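Local structure of glucose-6-phosphate isomerase (Plasmodium falciparum, 3QKI) at residues V319-L324 against F328-M333; T181-E186 against Y524-L529; H140-K145 against E304-V309. The protein probably interconverts alpha-D-glucose 6-phosphate and beta-D-fructose 6-phosphate, the aldose-ketose isomerisation at the second step of glycolysis. One frame throughout, in Å; residues are numbered along the deposited sequence.

Interaction 1: residues V319-L324 against F328-M333; sequences VGILPL and FGYKNM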
ATOM      1  N   VAL A 319       3.908   6.867  22.623  1.00 10.09           N
ATOM      2  CA  VAL A 319       3.279   7.069  21.291  1.00 10.58           C
ATOM      3  C   VAL A 319       2.334   5.888  20.939  1.00 17.57           C
ATOM      4  O   VAL A 319       1.166   6.104  20.594  1.00 16.27           O
ATOM      5  CB  VAL A 319       4.326   7.289  20.159  1.00 13.41           C
ATOM      6  CG1 VAL A 319       3.671   7.204  18.768  1.00 13.31           C
ATOM      7  CG2 VAL A 319       5.062   8.618  20.340  1.00 12.19           C
ATOM      8  N   GLY A 320       2.859   4.673  21.056  1.00 15.27           N
ATOM      9  CA  GLY A 320       2.107   3.455  20.786  1.00 13.99           C
ATOM     10  C   GLY A 320       1.640   2.756  22.045  1.00 16.64           C
ATOM     11  O   GLY A 320       0.517   2.260  22.084  1.00 16.24           O
ATOM     12  N   ILE A 321       2.477   2.719  23.105  1.00 13.43           N
ATOM     13  CA  ILE A 321       2.114   2.000  24.335  1.00 11.30           C
ATOM     14  C   ILE A 321       0.847   2.537  25.003  1.00 14.48           C
ATOM     15  O   ILE A 321       0.060   1.748  25.493  1.00 11.71           O
ATOM     16  CB  ILE A 321       3.291   1.723  25.308  1.00 12.52           C
ATOM     17  CG1 ILE A 321       4.493   1.021  24.595  1.00 11.71           C
ATOM     18  CG2 ILE A 321       2.833   0.910  26.546  1.00 11.77           C
ATOM     19  CD1 ILE A 321       4.184  -0.382  23.789  1.00 15.39           C
ATOM     20  N   LEU A 322       0.623   3.849  24.963  1.00 12.18           N
ATOM     21  CA  LEU A 322      -0.607   4.386  25.540  1.00 12.43           C
ATOM     22  C   LEU A 322      -1.885   3.954  24.778  1.00 14.76           C
ATOM     23  O   LEU A 322      -2.695   3.259  25.393  1.00 12.32           O
ATOM     24  CB  LEU A 322      -0.543   5.896  25.771  1.00 12.22           C
ATOM     25  CG  LEU A 322      -1.845   6.540  26.201  1.00 16.49           C
ATOM     26  CD1 LEU A 322      -2.228   6.142  27.638  1.00 15.91           C
ATOM     27  CD2 LEU A 322      -1.771   8.006  26.027  1.00 16.10           C
ATOM     28  N   PRO A 323      -2.087   4.234  23.463  1.00 12.47           N
ATOM     29  CA  PRO A 323      -3.331   3.774  22.825  1.00 12.28           C
ATOM     30  C   PRO A 323      -3.456   2.252  22.784  1.00 16.05           C
ATOM     31  O   PRO A 323      -4.563   1.748  22.948  1.00 17.53           O
ATOM     32  CB  PRO A 323      -3.276   4.393  21.429  1.00 13.39           C
ATOM     33  CG  PRO A 323      -1.823   4.627  21.184  1.00 18.14           C
ATOM     34  CD  PRO A 323      -1.274   5.031  22.521  1.00 14.48           C
ATOM     35  N   LEU A 324      -2.339   1.522  22.636  1.00 11.89           N
ATOM     36  CA  LEU A 324      -2.419   0.049  22.571  1.00 12.29           C
ATOM     37  C   LEU A 324      -2.733  -0.611  23.923  1.00 15.59           C
ATOM     38  O   LEU A 324      -3.381  -1.658  23.941  1.00 12.98           O
ATOM     39  CB  LEU A 324      -1.164  -0.566  21.912  1.00 11.91           C
ATOM     40  CG  LEU A 324      -0.894  -0.171  20.432  1.00 16.16           C
ATOM     41  CD1 LEU A 324       0.588  -0.450  20.038  1.00 12.69           C
ATOM     42  CD2 LEU A 324      -1.898  -0.835  19.474  1.00 15.43           C
ATOM     43  N   PHE A 328      -5.880  -2.933  24.436  1.00 13.29           N
ATOM     44  CA  PHE A 328      -5.632  -4.330  24.760  1.00 11.32           C
ATOM     45  C   PHE A 328      -5.270  -4.673  26.206  1.00 17.65           C
ATOM     46  O   PHE A 328      -5.214  -5.858  26.536  1.00 18.43           O
ATOM     47  CB  PHE A 328      -4.537  -4.880  23.841  1.00 11.83           C
ATOM     48  CG  PHE A 328      -4.753  -4.635  22.366  1.00 13.10           C
ATOM     49  CD1 PHE A 328      -5.992  -4.883  21.775  1.00 12.94           C
ATOM     50  CD2 PHE A 328      -3.711  -4.199  21.558  1.00 13.84           C
ATOM     51  CE1 PHE A 328      -6.183  -4.676  20.413  1.00 14.76           C
ATOM     52  CE2 PHE A 328      -3.894  -4.027  20.184  1.00 15.10           C
ATOM     53  CZ  PHE A 328      -5.123  -4.274  19.618  1.00 12.94           C
ATOM     54  N   GLY A 329      -4.985  -3.660  27.012  1.00 15.15           N
ATOM     55  CA  GLY A 329      -4.540  -3.845  28.395  1.00 15.22           C
ATOM     56  C   GLY A 329      -3.022  -3.808  28.458  1.00 19.53           C
ATOM     57  O   GLY A 329      -2.342  -4.304  27.551  1.00 19.67           O
ATOM     58  N   TYR A 330      -2.471  -3.186  29.507  1.00 17.71           N
ATOM     59  CA  TYR A 330      -1.031  -3.070  29.710  1.00 17.33           C
ATOM     60  C   TYR A 330      -0.291  -4.410  29.733  1.00 21.11           C
ATOM     61  O   TYR A 330       0.826  -4.482  29.200  1.00 18.99           O
ATOM     62  CB  TYR A 330      -0.708  -2.261  30.976  1.00 18.54           C
ATOM     63  CG  TYR A 330       0.772  -1.994  31.113  1.00 22.32           C
ATOM     64  CD1 TYR A 330       1.405  -1.041  30.317  1.00 24.97           C
ATOM     65  CD2 TYR A 330       1.562  -2.764  31.961  1.00 23.27           C
ATOM     66  CE1 TYR A 330       2.782  -0.838  30.393  1.00 24.75           C
ATOM     67  CE2 TYR A 330       2.933  -2.552  32.061  1.00 24.03           C
ATOM     68  CZ  TYR A 330       3.539  -1.590  31.275  1.00 28.96           C
ATOM     69  OH  TYR A 330       4.897  -1.401  31.344  1.00 30.24           O
ATOM     70  N   LYS A 331      -0.878  -5.460  30.379  1.00 18.83           N
ATOM     71  CA  LYS A 331      -0.243  -6.787  30.472  1.00 18.56           C
ATOM     72  C   LYS A 331       0.120  -7.306  29.074  1.00 19.07           C
ATOM     73  O   LYS A 331       1.206  -7.838  28.893  1.00 17.59           O
ATOM     74  CB  LYS A 331      -1.155  -7.820  31.158  1.00 22.17           C
ATOM     75  CG  LYS A 331      -1.090  -7.812  32.670  1.00 55.79           C
ATOM     76  CD  LYS A 331      -1.752  -9.057  33.281  1.00 77.33           C
ATOM     77  CE  LYS A 331      -0.896 -10.307  33.212  1.00 96.65           C
ATOM     78  NZ  LYS A 331      -1.523 -11.439  33.951  1.00107.09           N
ATOM     79  N   ASN A 332      -0.781  -7.133  28.093  1.00 13.51           N
ATOM     80  CA  ASN A 332      -0.524  -7.570  26.721  1.00 13.25           C
ATOM     81  C   ASN A 332       0.622  -6.742  26.106  1.00 13.35           C
ATOM     82  O   ASN A 332       1.527  -7.308  25.520  1.00 13.80           O
ATOM     83  CB  ASN A 332      -1.797  -7.483  25.877  1.00 12.43           C
ATOM     84  CG  ASN A 332      -2.783  -8.594  26.127  1.00 27.40           C
ATOM     85  OD1 ASN A 332      -2.419  -9.741  26.320  1.00 19.56           O
ATOM     86  ND2 ASN A 332      -4.060  -8.275  26.093  1.00 18.64           N
ATOM     87  N   MET A 333       0.622  -5.431  26.335  1.00 10.44           N
ATOM     88  CA  MET A 333       1.659  -4.530  25.858  1.00  9.06           C
ATOM     89  C   MET A 333       3.022  -4.780  26.505  1.00 17.57           C
ATOM     90  O   MET A 333       4.050  -4.605  25.825  1.00 17.51           O
ATOM     91  CB  MET A 333       1.200  -3.082  25.859  1.00 10.93           C
ATOM     92  CG  MET A 333       0.056  -2.814  24.869  1.00 13.31           C
ATOM     93  SD  MET A 333       0.117  -3.784  23.317  1.00 17.76           S
ATOM     94  CE  MET A 333       1.607  -3.060  22.522  1.00 14.37           C
TER
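Met333 and Leu324 form the apolar centre where helix 318-328 meets the start of helix 330-349. The methionine chain is bent at both chi2 and chi3 (-35° and -68°), which folds the thioether back against Leu324, in the last turns of the first helix: Met333 SD lies 3.7 Å from Leu324 CB, and Met333 CE is 3.8 Å from that CB and 3.7 Å from Leu324 CD1. Met333 CE also reaches Ile321 CD1, 3.9 Å away. Farther out, CG2 of Ile321 meets Tyr330 CE1 at 4.2 Å. On the other flank the Leu324 and Phe328 side chains run side by side in the same direction, CD2 of the leucine against CE2 of the phenylalanine; Val184 and Tyr185 of helix 179-197 pack on Leu324. The polar edge begins with the last-turn bond from Phe328 N to Leu324 O, 2.8 Å. Just beyond, Asn332 ND2 donates to Phe328 O at 2.7 Å, tying the new helix to the turn, and the same amide nitrogen also bonds Glu196. Gly329, the first residue past the helix and with positive phi, ends helix 318-328 and takes the N-cap position of helix 330-349, a glycine helix stop between two consecutive helices.

Interaction 2: residues T181-E186 against Y524-L529; sequences TEFVYE and YTCGLL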
ATOM      1  N   THR A 181       1.858   2.181  15.457  1.00 12.41           N
ATOM      2  CA  THR A 181       0.677   1.898  16.271  1.00 11.32           C
ATOM      3  C   THR A 181      -0.396   1.167  15.444  1.00 11.41           C
ATOM      4  O   THR A 181      -0.905   0.149  15.908  1.00 10.79           O
ATOM      5  CB  THR A 181       0.129   3.189  16.886  1.00 17.12           C
ATOM      6  OG1 THR A 181       1.212   3.895  17.484  1.00 18.82           O
ATOM      7  CG2 THR A 181      -0.994   2.929  17.915  1.00  7.81           C
ATOM      8  N   GLU A 182      -0.729   1.685  14.238  1.00  8.00           N
ATOM      9  CA  GLU A 182      -1.750   1.069  13.411  1.00  7.89           C
ATOM     10  C   GLU A 182      -1.349  -0.344  12.970  1.00 14.29           C
ATOM     11  O   GLU A 182      -2.201  -1.250  12.958  1.00 14.13           O
ATOM     12  CB  GLU A 182      -2.169   1.960  12.222  1.00  9.14           C
ATOM     13  CG  GLU A 182      -3.302   1.304  11.439  1.00 14.51           C
ATOM     14  CD  GLU A 182      -4.067   2.218  10.516  1.00 22.93           C
ATOM     15  OE1 GLU A 182      -3.440   3.105   9.899  1.00 26.95           O
ATOM     16  OE2 GLU A 182      -5.297   2.032  10.396  1.00 21.12           O
ATOM     17  N   PHE A 183      -0.054  -0.552  12.684  1.00 11.95           N
ATOM     18  CA  PHE A 183       0.441  -1.887  12.337  1.00 10.90           C
ATOM     19  C   PHE A 183       0.089  -2.835  13.507  1.00 14.44           C
ATOM     20  O   PHE A 183      -0.562  -3.846  13.287  1.00 14.22           O
ATOM     21  CB  PHE A 183       1.970  -1.863  12.024  1.00 10.97           C
ATOM     22  CG  PHE A 183       2.785  -3.044  12.541  1.00 12.32           C
ATOM     23  CD1 PHE A 183       2.382  -4.355  12.301  1.00 14.20           C
ATOM     24  CD2 PHE A 183       3.939  -2.840  13.288  1.00 15.28           C
ATOM     25  CE1 PHE A 183       3.090  -5.436  12.847  1.00 15.91           C
ATOM     26  CE2 PHE A 183       4.677  -3.924  13.780  1.00 17.43           C
ATOM     27  CZ  PHE A 183       4.245  -5.211  13.557  1.00 15.20           C
ATOM     28  N   VAL A 184       0.506  -2.494  14.734  1.00 12.29           N
ATOM     29  CA  VAL A 184       0.298  -3.342  15.925  1.00 11.57           C
ATOM     30  C   VAL A 184      -1.179  -3.497  16.264  1.00 14.86           C
ATOM     31  O   VAL A 184      -1.611  -4.593  16.603  1.00 14.20           O
ATOM     32  CB  VAL A 184       1.146  -2.901  17.154  1.00 14.95           C
ATOM     33  CG1 VAL A 184       0.936  -3.851  18.346  1.00 14.53           C
ATOM     34  CG2 VAL A 184       2.630  -2.825  16.800  1.00 14.57           C
ATOM     35  N   TYR A 185      -1.956  -2.419  16.147  1.00 13.29           N
ATOM     36  CA  TYR A 185      -3.372  -2.436  16.419  1.00 13.21           C
ATOM     37  C   TYR A 185      -4.107  -3.466  15.514  1.00 15.26           C
ATOM     38  O   TYR A 185      -4.778  -4.373  16.007  1.00 12.83           O
ATOM     39  CB  TYR A 185      -3.973  -1.023  16.282  1.00 13.51           C
ATOM     40  CG  TYR A 185      -5.464  -1.046  16.494  1.00 14.49           C
ATOM     41  CD1 TYR A 185      -6.007  -1.323  17.753  1.00 14.71           C
ATOM     42  CD2 TYR A 185      -6.341  -0.894  15.419  1.00 14.50           C
ATOM     43  CE1 TYR A 185      -7.375  -1.437  17.936  1.00 13.79           C
ATOM     44  CE2 TYR A 185      -7.713  -1.015  15.593  1.00 15.26           C
ATOM     45  CZ  TYR A 185      -8.224  -1.271  16.857  1.00 17.30           C
ATOM     46  OH  TYR A 185      -9.569  -1.307  17.049  1.00 18.25           O
ATOM     47  N   GLU A 186      -3.958  -3.325  14.213  1.00 12.71           N
ATOM     48  CA  GLU A 186      -4.571  -4.244  13.259  1.00 12.12           C
ATOM     49  C   GLU A 186      -4.041  -5.683  13.394  1.00 16.69           C
ATOM     50  O   GLU A 186      -4.811  -6.627  13.242  1.00 16.21           O
ATOM     51  CB  GLU A 186      -4.402  -3.715  11.829  1.00 12.90           C
ATOM     52  CG  GLU A 186      -5.286  -2.509  11.540  1.00 16.56           C
ATOM     53  CD  GLU A 186      -6.778  -2.773  11.592  1.00 24.71           C
ATOM     54  OE1 GLU A 186      -7.209  -3.907  11.276  1.00 26.87           O
ATOM     55  OE2 GLU A 186      -7.518  -1.845  11.984  1.00 30.93           O
ATOM     56  N   TYR A 524       3.941 -11.159  22.176  1.00 14.32           N
ATOM     57  CA  TYR A 524       5.373 -11.363  22.269  1.00 13.04           C
ATOM     58  C   TYR A 524       6.010 -11.454  20.859  1.00 14.49           C
ATOM     59  O   TYR A 524       6.992 -10.766  20.582  1.00 12.93           O
ATOM     60  CB  TYR A 524       5.656 -12.626  23.104  1.00 14.08           C
ATOM     61  CG  TYR A 524       7.127 -12.943  23.210  1.00 14.47           C
ATOM     62  CD1 TYR A 524       7.726 -13.851  22.344  1.00 16.55           C
ATOM     63  CD2 TYR A 524       7.924 -12.345  24.190  1.00 15.44           C
ATOM     64  CE1 TYR A 524       9.080 -14.167  22.452  1.00 16.69           C
ATOM     65  CE2 TYR A 524       9.281 -12.638  24.294  1.00 16.03           C
ATOM     66  CZ  TYR A 524       9.859 -13.532  23.405  1.00 20.06           C
ATOM     67  OH  TYR A 524      11.200 -13.802  23.456  1.00 19.19           O
ATOM     68  N   THR A 525       5.448 -12.318  19.991  1.00 11.55           N
ATOM     69  CA  THR A 525       5.918 -12.516  18.624  0.50 11.27           C
ATOM     70  C   THR A 525       5.799 -11.220  17.790  1.00 14.46           C
ATOM     71  O   THR A 525       6.641 -10.970  16.938  1.00 13.69           O
ATOM     72  CB  THR A 525       5.201 -13.736  18.025  0.50 16.24           C
ATOM     73  OG1 THR A 525       5.448 -14.882  18.852  0.50 19.91           O
ATOM     74  CG2 THR A 525       5.629 -14.031  16.626  0.50  9.15           C
ATOM     75  N   CYS A 526       4.741 -10.415  18.022  1.00 11.40           N
ATOM     76  CA  CYS A 526       4.584  -9.158  17.278  1.00 12.05           C
ATOM     77  C   CYS A 526       5.738  -8.201  17.647  1.00 14.95           C
ATOM     78  O   CYS A 526       6.212  -7.448  16.794  1.00 14.68           O
ATOM     79  CB  CYS A 526       3.219  -8.528  17.536  1.00 11.84           C
ATOM     80  SG  CYS A 526       2.741  -7.278  16.313  1.00 15.71           S
ATOM     81  N   GLY A 527       6.201  -8.286  18.895  1.00 11.05           N
ATOM     82  CA  GLY A 527       7.348  -7.538  19.402  1.00 11.30           C
ATOM     83  C   GLY A 527       8.629  -8.025  18.736  1.00 16.28           C
ATOM     84  O   GLY A 527       9.442  -7.206  18.278  1.00 15.10           O
ATOM     85  N   LEU A 528       8.797  -9.373  18.617  1.00 13.41           N
ATOM     86  CA  LEU A 528       9.950  -9.956  17.918  1.00 13.92           C
ATOM     87  C   LEU A 528      10.006  -9.424  16.464  1.00 15.94           C
ATOM     88  O   LEU A 528      11.082  -9.054  16.006  1.00 14.93           O
ATOM     89  CB  LEU A 528       9.851 -11.490  17.852  1.00 14.12           C
ATOM     90  CG  LEU A 528      10.047 -12.305  19.108  1.00 18.46           C
ATOM     91  CD1 LEU A 528       9.843 -13.770  18.788  1.00 18.33           C
ATOM     92  CD2 LEU A 528      11.450 -12.082  19.730  1.00 18.57           C
ATOM     93  N   LEU A 529       8.845  -9.399  15.764  1.00 12.21           N
ATOM     94  CA  LEU A 529       8.728  -8.931  14.374  1.00 12.50           C
ATOM     95  C   LEU A 529       9.097  -7.435  14.237  1.00 12.74           C
ATOM     96  O   LEU A 529       9.846  -7.084  13.335  1.00 12.51           O
ATOM     97  CB  LEU A 529       7.330  -9.243  13.791  1.00 12.27           C
ATOM     98  CG  LEU A 529       7.059  -8.845  12.331  1.00 16.59           C
ATOM     99  CD1 LEU A 529       7.962  -9.597  11.359  1.00 17.28           C
ATOM    100  CD2 LEU A 529       5.588  -9.085  11.967  1.00 14.40           C
TER
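Phe183 and Cys526 make the close part of this contact, in which two helix segments run roughly antiparallel, at 147° between their directions, and meet through buried residues. The thiol sulfur sits against the outer end of the phenylalanine ring, with Cys526 SG 3.8 Å from Phe183 CZ and 3.9 Å from Phe183 CE1. It approaches obliquely, 4.6 Å from the ring centroid to SG and 48° off the normal. Because the cysteine holds SG anti to its own nitrogen (chi1 -163°), the sulfur projects across the gap. Val184 also lays its CG2 over one face of the Phe183 ring, and Phe388 meets that ring from outside the two segments.

The remainder is much looser. Leu529 CD2 stands 4.4 Å from Phe183 CZ, Val184 CG1 is just as far from Cys526 SG, and the axes come no nearer than 11.3 Å. Away from this interface, the partly exposed Glu186 faces charged partners, forming salt bridges with Lys189 and with Arg233 of the second subunit. No hydrogen bond spans the two segments: their cohesion here is dispersion plus a sulfur-aromatic contact, which implies an apolar join with no polar pairing across it.

Interaction 3: residues H140-K145 against E304-V309; sequences HGVLKK and EFWDWV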
ATOM      1  N   HIS A 140      10.417   3.927  32.705  1.00 15.57           N
ATOM      2  CA  HIS A 140       9.498   3.274  33.625  1.00 16.15           C
ATOM      3  C   HIS A 140       8.494   4.161  34.350  1.00 20.20           C
ATOM      4  O   HIS A 140       7.414   3.682  34.679  1.00 19.80           O
ATOM      5  CB  HIS A 140      10.199   2.258  34.512  1.00 16.79           C
ATOM      6  CG  HIS A 140      10.622   1.076  33.721  1.00 19.36           C
ATOM      7  ND1 HIS A 140       9.724   0.083  33.378  1.00 21.35           N
ATOM      8  CD2 HIS A 140      11.819   0.791  33.172  1.00 20.82           C
ATOM      9  CE1 HIS A 140      10.411  -0.794  32.667  1.00 20.18           C
ATOM     10  NE2 HIS A 140      11.678  -0.407  32.513  1.00 20.41           N
ATOM     11  N   GLY A 141       8.836   5.431  34.567  1.00 17.68           N
ATOM     12  CA  GLY A 141       7.926   6.405  35.164  1.00 16.98           C
ATOM     13  C   GLY A 141       6.730   6.579  34.242  1.00 21.60           C
ATOM     14  O   GLY A 141       5.580   6.541  34.688  1.00 21.11           O
ATOM     15  N   VAL A 142       6.995   6.695  32.928  1.00 18.56           N
ATOM     16  CA  VAL A 142       5.940   6.820  31.910  1.00 16.91           C
ATOM     17  C   VAL A 142       5.140   5.522  31.783  1.00 20.32           C
ATOM     18  O   VAL A 142       3.916   5.577  31.790  1.00 21.48           O
ATOM     19  CB  VAL A 142       6.480   7.325  30.548  1.00 20.75           C
ATOM     20  CG1 VAL A 142       5.387   7.328  29.482  1.00 20.65           C
ATOM     21  CG2 VAL A 142       7.072   8.705  30.692  1.00 20.24           C
ATOM     22  N   LEU A 143       5.824   4.357  31.706  1.00 14.80           N
ATOM     23  CA  LEU A 143       5.152   3.070  31.598  1.00 15.00           C
ATOM     24  C   LEU A 143       4.197   2.807  32.787  1.00 19.20           C
ATOM     25  O   LEU A 143       3.069   2.368  32.565  1.00 14.65           O
ATOM     26  CB  LEU A 143       6.156   1.908  31.390  1.00 14.41           C
ATOM     27  CG  LEU A 143       6.826   1.849  30.022  1.00 16.91           C
ATOM     28  CD1 LEU A 143       7.858   0.753  29.973  1.00 17.16           C
ATOM     29  CD2 LEU A 143       5.798   1.633  28.914  1.00 17.55           C
ATOM     30  N   LYS A 144       4.614   3.184  34.029  1.00 16.64           N
ATOM     31  CA  LYS A 144       3.768   3.030  35.219  1.00 15.87           C
ATOM     32  C   LYS A 144       2.524   3.931  35.106  1.00 18.53           C
ATOM     33  O   LYS A 144       1.432   3.509  35.469  1.00 18.32           O
ATOM     34  CB  LYS A 144       4.551   3.377  36.494  1.00 16.71           C
ATOM     35  CG  LYS A 144       5.474   2.246  36.929  1.00 26.20           C
ATOM     36  CD  LYS A 144       6.535   2.789  37.881  1.00 34.71           C
ATOM     37  CE  LYS A 144       6.907   1.849  38.998  1.00 56.60           C
ATOM     38  NZ  LYS A 144       7.704   0.691  38.518  1.00 76.43           N
ATOM     39  N   LYS A 145       2.697   5.140  34.567  1.00 14.35           N
ATOM     40  CA  LYS A 145       1.621   6.095  34.364  1.00 14.72           C
ATOM     41  C   LYS A 145       0.615   5.530  33.329  1.00 18.26           C
ATOM     42  O   LYS A 145      -0.603   5.672  33.512  1.00 17.87           O
ATOM     43  CB  LYS A 145       2.208   7.436  33.886  1.00 18.31           C
ATOM     44  CG  LYS A 145       1.214   8.576  33.835  1.00 26.78           C
ATOM     45  CD  LYS A 145       1.887   9.832  33.358  1.00 30.10           C
ATOM     46  CE  LYS A 145       0.933  10.894  32.927  1.00 31.77           C
ATOM     47  NZ  LYS A 145       0.164  11.422  34.065  1.00 44.91           N
ATOM     48  N   GLU A 304       4.882  11.597  28.318  1.00 18.20           N
ATOM     49  CA  GLU A 304       6.123  12.022  27.710  1.00 18.74           C
ATOM     50  C   GLU A 304       6.893  10.939  26.948  1.00 19.30           C
ATOM     51  O   GLU A 304       6.708   9.738  27.145  1.00 17.26           O
ATOM     52  CB  GLU A 304       6.997  12.784  28.753  1.00 21.37           C
ATOM     53  CG  GLU A 304       8.084  11.979  29.436  1.00 35.38           C
ATOM     54  CD  GLU A 304       8.716  12.574  30.684  1.00 62.73           C
ATOM     55  OE1 GLU A 304       9.907  12.959  30.625  1.00 45.05           O
ATOM     56  OE2 GLU A 304       8.051  12.560  31.747  1.00 61.89           O
ATOM     57  N   PHE A 305       7.725  11.411  26.034  1.00 17.92           N
ATOM     58  CA  PHE A 305       8.710  10.657  25.274  1.00 17.32           C
ATOM     59  C   PHE A 305       9.927  11.559  25.066  1.00 21.08           C
ATOM     60  O   PHE A 305       9.889  12.709  25.497  1.00 16.65           O
ATOM     61  CB  PHE A 305       8.144   9.930  24.047  1.00 17.87           C
ATOM     62  CG  PHE A 305       7.732  10.740  22.846  1.00 18.01           C
ATOM     63  CD1 PHE A 305       6.607  11.555  22.891  1.00 19.63           C
ATOM     64  CD2 PHE A 305       8.363  10.560  21.623  1.00 18.91           C
ATOM     65  CE1 PHE A 305       6.177  12.237  21.758  1.00 20.34           C
ATOM     66  CE2 PHE A 305       7.929  11.239  20.487  1.00 21.26           C
ATOM     67  CZ  PHE A 305       6.838  12.077  20.561  1.00 19.70           C
ATOM     68  N   TRP A 306      11.034  11.024  24.571  1.00 21.54           N
ATOM     69  CA  TRP A 306      12.295  11.766  24.543  1.00 21.84           C
ATOM     70  C   TRP A 306      12.881  11.986  23.164  1.00 25.31           C
ATOM     71  O   TRP A 306      12.537  11.259  22.226  1.00 22.83           O
ATOM     72  CB  TRP A 306      13.281  11.090  25.517  1.00 20.38           C
ATOM     73  CG  TRP A 306      12.654  10.913  26.868  1.00 21.05           C
ATOM     74  CD1 TRP A 306      12.547  11.865  27.848  1.00 23.42           C
ATOM     75  CD2 TRP A 306      11.808   9.822  27.277  1.00 20.60           C
ATOM     76  NE1 TRP A 306      11.723  11.419  28.853  1.00 22.42           N
ATOM     77  CE2 TRP A 306      11.255  10.168  28.531  1.00 24.00           C
ATOM     78  CE3 TRP A 306      11.451   8.588  26.693  1.00 21.30           C
ATOM     79  CZ2 TRP A 306      10.400   9.306  29.237  1.00 23.54           C
ATOM     80  CZ3 TRP A 306      10.618   7.734  27.400  1.00 22.87           C
ATOM     81  CH2 TRP A 306      10.104   8.092  28.658  1.00 23.36           C
ATOM     82  N   ASP A 307      13.772  12.989  23.033  1.00 23.36           N
ATOM     83  CA  ASP A 307      14.379  13.308  21.737  1.00 24.23           C
ATOM     84  C   ASP A 307      15.215  12.174  21.124  1.00 23.17           C
ATOM     85  O   ASP A 307      15.396  12.165  19.913  1.00 21.76           O
ATOM     86  CB  ASP A 307      15.109  14.676  21.733  1.00 28.10           C
ATOM     87  CG  ASP A 307      16.414  14.752  22.501  1.00 55.20           C
ATOM     88  OD1 ASP A 307      17.044  15.841  22.491  1.00 61.30           O
ATOM     89  OD2 ASP A 307      16.806  13.730  23.133  1.00 60.39           O
ATOM     90  N   TRP A 308      15.683  11.212  21.955  1.00 17.29           N
ATOM     91  CA  TRP A 308      16.436  10.040  21.507  1.00 17.24           C
ATOM     92  C   TRP A 308      15.519   8.912  20.966  1.00 19.97           C
ATOM     93  O   TRP A 308      15.994   7.834  20.599  1.00 20.60           O
ATOM     94  CB  TRP A 308      17.451   9.547  22.554  1.00 16.35           C
ATOM     95  CG  TRP A 308      16.967   9.557  23.977  1.00 17.66           C
ATOM     96  CD1 TRP A 308      17.333  10.435  24.954  1.00 20.29           C
ATOM     97  CD2 TRP A 308      16.107   8.595  24.604  1.00 17.33           C
ATOM     98  NE1 TRP A 308      16.725  10.108  26.137  1.00 19.42           N
ATOM     99  CE2 TRP A 308      15.988   8.964  25.962  1.00 20.84           C
ATOM    100  CE3 TRP A 308      15.417   7.452  24.151  1.00 18.12           C
ATOM    101  CZ2 TRP A 308      15.192   8.249  26.863  1.00 19.37           C
ATOM    102  CZ3 TRP A 308      14.651   6.732  25.051  1.00 19.61           C
ATOM    103  CH2 TRP A 308      14.542   7.131  26.389  1.00 20.25           C
ATOM    104  N   VAL A 309      14.197   9.196  20.898  1.00 14.47           N
ATOM    105  CA  VAL A 309      13.182   8.333  20.305  1.00 12.31           C
ATOM    106  C   VAL A 309      12.824   8.953  18.946  1.00 15.56           C
ATOM    107  O   VAL A 309      12.141   9.971  18.903  1.00 15.82           O
ATOM    108  CB  VAL A 309      11.897   8.161  21.175  1.00 13.68           C
ATOM    109  CG1 VAL A 309      10.952   7.153  20.521  1.00 12.89           C
ATOM    110  CG2 VAL A 309      12.232   7.726  22.599  1.00 11.93           C
TER
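Glu304 opens the second segment against Val142, the residue of 140-145 that carries the contact. Two parts of the glutamate are involved. Its carbonyl O lies 3.6 Å from CG1 of Val142, while its CG packs at the same distance, 3.6 Å, against CG2 of Val142. The valine thus straddles the residue, one methyl on the backbone and the other on the side chain, a division that follows from CG1 standing anti to the valine's own backbone N (chi1 175°). The carbonyl oxygen has a polar partner as well, the hydroxyl of Ser318.

Phe305 turns its ring from the helix segment and packs on Ser318 and Val319 of helix 318-328 and on Lys250, a residue that binds fructose 6-phosphate. The chain then brings Trp306 back to the valine. The benzo part of the indole lies alongside Val142, the two side chains pointing opposite ways, with CZ2 and CH2 of Trp306 both 3.7 Å from Val142 CG2. Trp306 NE1 donates to Glu304 OE1 at 3.0 Å; the carboxylate is met on its anti side, 34° out of its plane. This bond links the two side chains that flank the valine methyl and limits how the indole can turn.

From Trp306 to Val309 the chain makes a type I beta turn, closed by Val309 N to Trp306 O at 3.0 Å. Within it Trp308 receives CB of Trp306 over one face of its ring, 3.4 Å above the plane, and packs on Val135 and Val139. The loop runs from edge strand 302-303 of the parallel sheet toward helix 318-328, with helix 135-154 lying along it and Lys250 of the sugar-phosphate site close to Trp306.

Overall arrangement
From the N terminus, helix 135-154 comes first, followed by helix 179-197; their partners lie far downstream. Interaction 3 closes a loop of 158 residues at 304-309, just after the last strand of the five-stranded parallel sheet. Interaction 1 follows in series, joining consecutive helices that meet at Gly329, its segments only three residues apart. Interaction 2 closes last, at 524-529, so its long loop crosses that of interaction 3 and encloses interaction 1. Spatially, interaction 1 is the bridge: Leu324 and Phe328 pack on Tyr185 of interaction 2, while Ile321 and Tyr330 touch Leu143 of interaction 3. Interactions 2 and 3 do not touch. Interaction 3 ties helix 135-154 to the loop leaving the parallel sheet, and interaction 2 joins helix 179-197 to late helix 523-543.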